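Local coordinates for folylpolyglutamate synthase (FolC) (Helicobacter pylori, PDB 6K8C), which probably adds glutamate to dihydropteroate and extends the glutamate tail of reduced folates, at the expense of ATP, at residues A[309-320]-A[334-345]. Residues are numbered along the deposited sequence; the frame is centred on the assembly and turned at random.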
loop_
_atom_site.group_PDB
_atom_site.type_symbol
_atom_site.label_atom_id
_atom_site.label_comp_id
_atom_site.label_asym_id
_atom_site.label_seq_id
_atom_site.Cartn_x
_atom_site.Cartn_y
_atom_site.Cartn_z
ATOM N N ILE A 309 5.897 22.865 -10.771
ATOM C CA ILE A 309 7.018 22.666 -9.861
ATOM C C ILE A 309 6.892 21.295 -9.215
ATOM O O ILE A 309 5.799 20.884 -8.809
ATOM C CB ILE A 309 7.054 23.783 -8.800
ATOM C CG1 ILE A 309 7.194 25.152 -9.478
ATOM C CG2 ILE A 309 8.175 23.550 -7.796
ATOM C CD1 ILE A 309 7.250 26.317 -8.498
ATOM N N LEU A 310 8.009 20.583 -9.114
ATOM C CA LEU A 310 8.045 19.281 -8.461
ATOM C C LEU A 310 8.599 19.421 -7.048
ATOM O O LEU A 310 9.680 19.986 -6.855
ATOM C CB LEU A 310 8.898 18.296 -9.265
ATOM C CG LEU A 310 8.956 16.870 -8.715
ATOM C CD1 LEU A 310 7.595 16.194 -8.838
ATOM C CD2 LEU A 310 10.019 16.060 -9.445
ATOM N N ILE A 311 7.858 18.910 -6.067
ATOM C CA ILE A 311 8.323 18.802 -4.687
ATOM C C ILE A 311 8.685 17.343 -4.455
ATOM O O ILE A 311 7.825 16.460 -4.562
ATOM C CB ILE A 311 7.252 19.287 -3.692
ATOM C CG1 ILE A 311 7.002 20.782 -3.886
ATOM C CG2 ILE A 311 7.676 19.010 -2.252
ATOM C CD1 ILE A 311 5.686 21.272 -3.293
ATOM N N TYR A 312 9.955 17.077 -4.149
ATOM C CA TYR A 312 10.497 15.754 -4.422
ATOM C C TYR A 312 11.603 15.374 -3.448
ATOM O O TYR A 312 12.438 16.203 -3.074
ATOM C CB TYR A 312 11.042 15.704 -5.861
ATOM C CG TYR A 312 11.709 14.403 -6.257
ATOM C CD1 TYR A 312 10.965 13.345 -6.768
ATOM C CD2 TYR A 312 13.084 14.237 -6.134
ATOM C CE1 TYR A 312 11.573 12.152 -7.138
ATOM C CE2 TYR A 312 13.698 13.051 -6.496
ATOM C CZ TYR A 312 12.938 12.012 -6.999
ATOM O OH TYR A 312 13.545 10.830 -7.362
ATOM N N ASN A 313 11.596 14.103 -3.059
ATOM C CA ASN A 313 12.770 13.413 -2.545
ATOM C C ASN A 313 12.555 11.929 -2.806
ATOM O O ASN A 313 11.466 11.507 -3.198
ATOM C CB ASN A 313 13.005 13.702 -1.057
ATOM C CG ASN A 313 14.483 13.787 -0.708
ATOM O OD1 ASN A 313 15.332 13.230 -1.407
ATOM N ND2 ASN A 313 14.796 14.479 0.381
ATOM N N CYS A 314 13.598 11.129 -2.599
ATOM C CA CYS A 314 13.449 9.698 -2.838
ATOM C C CYS A 314 14.447 8.917 -1.995
ATOM O O CYS A 314 15.409 9.465 -1.453
ATOM C CB CYS A 314 13.615 9.363 -4.322
ATOM S SG CYS A 314 15.315 9.420 -4.901
ATOM N N TYR A 315 14.194 7.616 -1.893
ATOM C CA TYR A 315 15.079 6.713 -1.179
ATOM C C TYR A 315 16.294 6.380 -2.045
ATOM O O TYR A 315 16.311 6.625 -3.257
ATOM C CB TYR A 315 14.325 5.443 -0.774
ATOM C CG TYR A 315 13.300 5.673 0.316
ATOM C CD1 TYR A 315 13.673 6.192 1.551
ATOM C CD2 TYR A 315 11.954 5.383 0.103
ATOM C CE1 TYR A 315 12.739 6.409 2.550
ATOM C CE2 TYR A 315 11.013 5.595 1.096
ATOM C CZ TYR A 315 11.410 6.107 2.316
ATOM O OH TYR A 315 10.473 6.322 3.302
ATOM N N GLN A 316 17.323 5.824 -1.400
ATOM C CA GLN A 316 18.594 5.580 -2.075
ATOM C C GLN A 316 18.531 4.427 -3.069
ATOM O O GLN A 316 19.393 4.333 -3.952
ATOM C CB GLN A 316 19.676 5.306 -1.037
ATOM C CG GLN A 316 20.514 6.512 -0.676
ATOM C CD GLN A 316 21.667 6.702 -1.636
ATOM O OE1 GLN A 316 22.656 5.969 -1.585
ATOM N NE2 GLN A 316 21.541 7.680 -2.528
ATOM N N ASP A 317 17.529 3.562 -2.954
ATOM C CA ASP A 317 17.436 2.359 -3.768
ATOM C C ASP A 317 16.677 2.573 -5.071
ATOM O O ASP A 317 16.547 1.625 -5.854
ATOM C CB ASP A 317 16.758 1.243 -2.969
ATOM C CG ASP A 317 15.575 1.751 -2.150
ATOM O OD1 ASP A 317 15.766 2.647 -1.293
ATOM O OD2 ASP A 317 14.452 1.248 -2.358
ATOM N N LYS A 318 16.161 3.774 -5.317
ATOM C CA LYS A 318 15.289 4.021 -6.453
ATOM C C LYS A 318 16.043 4.707 -7.588
ATOM O O LYS A 318 17.065 5.369 -7.385
ATOM C CB LYS A 318 14.088 4.867 -6.027
ATOM C CG LYS A 318 13.199 4.187 -4.998
ATOM C CD LYS A 318 12.296 3.142 -5.635
ATOM C CE LYS A 318 11.998 1.995 -4.678
ATOM N NZ LYS A 318 13.154 1.067 -4.525
ATOM N N ASP A 319 15.513 4.534 -8.801
ATOM C CA ASP A 319 16.106 5.110 -10.008
ATOM C C ASP A 319 15.610 6.546 -10.146
ATOM O O ASP A 319 14.736 6.866 -10.955
ATOM C CB ASP A 319 15.757 4.269 -11.229
ATOM C CG ASP A 319 16.547 4.671 -12.468
ATOM O OD1 ASP A 319 17.232 5.716 -12.441
ATOM O OD2 ASP A 319 16.474 3.934 -13.476
ATOM N N ALA A 320 16.197 7.428 -9.333
ATOM C CA ALA A 320 15.789 8.828 -9.340
ATOM C C ALA A 320 16.021 9.468 -10.702
ATOM O O ALA A 320 15.196 10.262 -11.170
ATOM C CB ALA A 320 16.538 9.597 -8.255
ATOM N N VAL A 334 12.507 21.960 -9.539
ATOM C CA VAL A 334 12.400 20.941 -8.501
ATOM C C VAL A 334 12.708 21.587 -7.161
ATOM O O VAL A 334 13.764 22.208 -6.992
ATOM C CB VAL A 334 13.346 19.758 -8.759
ATOM C CG1 VAL A 334 13.202 18.715 -7.651
ATOM C CG2 VAL A 334 13.076 19.135 -10.132
ATOM N N LEU A 335 11.794 21.441 -6.208
ATOM C CA LEU A 335 12.040 21.837 -4.827
ATOM C C LEU A 335 12.284 20.570 -4.019
ATOM O O LEU A 335 11.376 19.750 -3.849
ATOM C CB LEU A 335 10.870 22.642 -4.267
ATOM C CG LEU A 335 10.575 23.966 -4.983
ATOM C CD1 LEU A 335 9.371 24.665 -4.360
ATOM C CD2 LEU A 335 11.796 24.879 -4.979
ATOM N N ILE A 336 13.515 20.396 -3.543
ATOM C CA ILE A 336 13.851 19.204 -2.774
ATOM C C ILE A 336 13.247 19.315 -1.382
ATOM O O ILE A 336 13.470 20.302 -0.669
ATOM C CB ILE A 336 15.373 19.016 -2.704
ATOM C CG1 ILE A 336 15.975 19.002 -4.113
ATOM C CG2 ILE A 336 15.715 17.740 -1.946
ATOM C CD1 ILE A 336 17.469 19.218 -4.144
ATOM N N LEU A 337 12.476 18.298 -0.987
ATOM C CA LEU A 337 11.898 18.228 0.356
ATOM C C LEU A 337 12.915 17.566 1.274
ATOM O O LEU A 337 13.006 16.339 1.360
ATOM C CB LEU A 337 10.574 17.472 0.347
ATOM C CG LEU A 337 9.744 17.589 1.630
ATOM C CD1 LEU A 337 9.346 19.020 1.878
ATOM C CD2 LEU A 337 8.512 16.697 1.576
ATOM N N GLU A 338 13.689 18.400 1.968
ATOM C CA GLU A 338 14.719 17.935 2.888
ATOM C C GLU A 338 14.171 16.885 3.844
ATOM O O GLU A 338 13.189 17.127 4.553
ATOM C CB GLU A 338 15.271 19.124 3.675
ATOM C CG GLU A 338 16.651 18.903 4.268
ATOM C CD GLU A 338 17.531 20.122 4.108
ATOM O OE1 GLU A 338 17.135 21.197 4.602
ATOM O OE2 GLU A 338 18.615 20.007 3.498
ATOM N N LEU A 339 14.793 15.706 3.835
ATOM C CA LEU A 339 14.466 14.624 4.752
ATOM C C LEU A 339 15.764 14.032 5.273
ATOM O O LEU A 339 16.693 13.785 4.498
ATOM C CB LEU A 339 13.630 13.529 4.076
ATOM C CG LEU A 339 12.158 13.834 3.805
ATOM C CD1 LEU A 339 11.633 12.922 2.712
ATOM C CD2 LEU A 339 11.333 13.695 5.069
ATOM N N HIS A 340 15.823 13.804 6.582
ATOM C CA HIS A 340 17.024 13.294 7.229
ATOM C C HIS A 340 16.908 11.828 7.615
ATOM O O HIS A 340 17.860 11.267 8.166
ATOM C CB HIS A 340 17.350 14.145 8.458
ATOM C CG HIS A 340 17.713 15.557 8.119
ATOM N ND1 HIS A 340 18.987 15.931 7.750
ATOM C CD2 HIS A 340 16.960 16.682 8.064
ATOM C CE1 HIS A 340 19.007 17.228 7.496
ATOM N NE2 HIS A 340 17.791 17.707 7.679
ATOM N N GLU A 341 15.769 11.201 7.337
ATOM C CA GLU A 341 15.640 9.763 7.500
ATOM C C GLU A 341 16.710 9.059 6.672
ATOM O O GLU A 341 17.149 9.557 5.632
ATOM C CB GLU A 341 14.231 9.320 7.099
ATOM C CG GLU A 341 13.128 9.742 8.086
ATOM C CD GLU A 341 12.823 11.244 8.090
ATOM O OE1 GLU A 341 13.657 12.049 7.619
ATOM O OE2 GLU A 341 11.738 11.626 8.581
ATOM N N GLU A 342 17.136 7.890 7.146
ATOM C CA GLU A 342 18.478 7.428 6.809
ATOM C C GLU A 342 18.588 6.868 5.394
ATOM O O GLU A 342 19.585 7.125 4.709
ATOM C CB GLU A 342 18.946 6.403 7.839
ATOM C CG GLU A 342 19.724 7.052 8.974
ATOM C CD GLU A 342 21.152 7.383 8.581
ATOM O OE1 GLU A 342 21.711 8.359 9.128
ATOM O OE2 GLU A 342 21.717 6.664 7.730
ATOM N N ARG A 343 17.606 6.100 4.927
ATOM C CA ARG A 343 17.726 5.551 3.580
ATOM C C ARG A 343 17.275 6.526 2.493
ATOM O O ARG A 343 17.027 6.098 1.361
ATOM C CB ARG A 343 16.957 4.234 3.467
ATOM C CG ARG A 343 17.664 3.073 4.146
ATOM C CD ARG A 343 19.107 2.920 3.651
ATOM N NE ARG A 343 19.203 2.419 2.279
ATOM C CZ ARG A 343 20.054 2.877 1.364
ATOM N NH1 ARG A 343 20.893 3.864 1.660
ATOM N NH2 ARG A 343 20.067 2.349 0.147
ATOM N N VAL A 344 17.174 7.817 2.811
ATOM C CA VAL A 344 16.896 8.820 1.794
ATOM C C VAL A 344 18.165 9.091 0.991
ATOM O O VAL A 344 19.287 9.011 1.511
ATOM C CB VAL A 344 16.351 10.103 2.452
ATOM C CG1 VAL A 344 16.315 11.276 1.469
ATOM C CG2 VAL A 344 14.968 9.845 3.032
ATOM N N ILE A 345 17.990 9.385 -0.303
ATOM C CA ILE A 345 19.123 9.746 -1.143
ATOM C C ILE A 345 19.894 10.905 -0.507
ATOM O O ILE A 345 19.318 11.796 0.132
ATOM C CB ILE A 345 18.652 10.103 -2.567
ATOM C CG1 ILE A 345 19.841 10.290 -3.509
ATOM C CG2 ILE A 345 17.802 11.362 -2.570
ATOM C CD1 ILE A 345 19.490 10.106 -4.967
HETATM O O HOH W 1 17.960 13.991 -0.537
#
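Leu310, Ile311 and Tyr312 pair in parallel with Val334, Leu335 and Ile336, the two strands of a beta-alpha-beta unit in the Mur ligase glutamate ligase domain. Leu335 N donates to Leu310 O, Tyr312 N to Leu335 O at 3.0 Å and Leu337 N to Tyr312 O. On the face carrying Ile311 and Leu335, Leu335 CG lies 3.7 Å from Ile309 CG2. On the face of Leu310, Tyr312 and Val334, Tyr312 CB touches Val334 CG1.

Beyond the strands the backbones separate, and the Asn313 side chain spans between them. Its ND2 donates to Leu337 O at 2.8 Å, from above the carbonyl plane. Its OD1 accepts Cys314 N and a water, which also donates to Ile345 O. These bonds on both ends of the amide fix its rotation. Val344 CG1 and Ile345 CG2 crowd OD1.

Residues 343-345 then come back alongside 314-316, and Ile345 N donates to Cys314 O. Gln316 N binds Arg343 O at 2.8 Å. The Tyr315 ring turns its edge to that same carbonyl. The Arg343 chain, bent at chi2 (-54°) and chi3 (-71°), brings one guanidinium face over Gln316 CB, which lies 3.2 Å from Arg343 NH2.

Further out, helix 347-357 supplies Leu350 against Asn313 and Ile336. The hydroxyl OH of Tyr312 is hydrogen-bonded to His288 NE2.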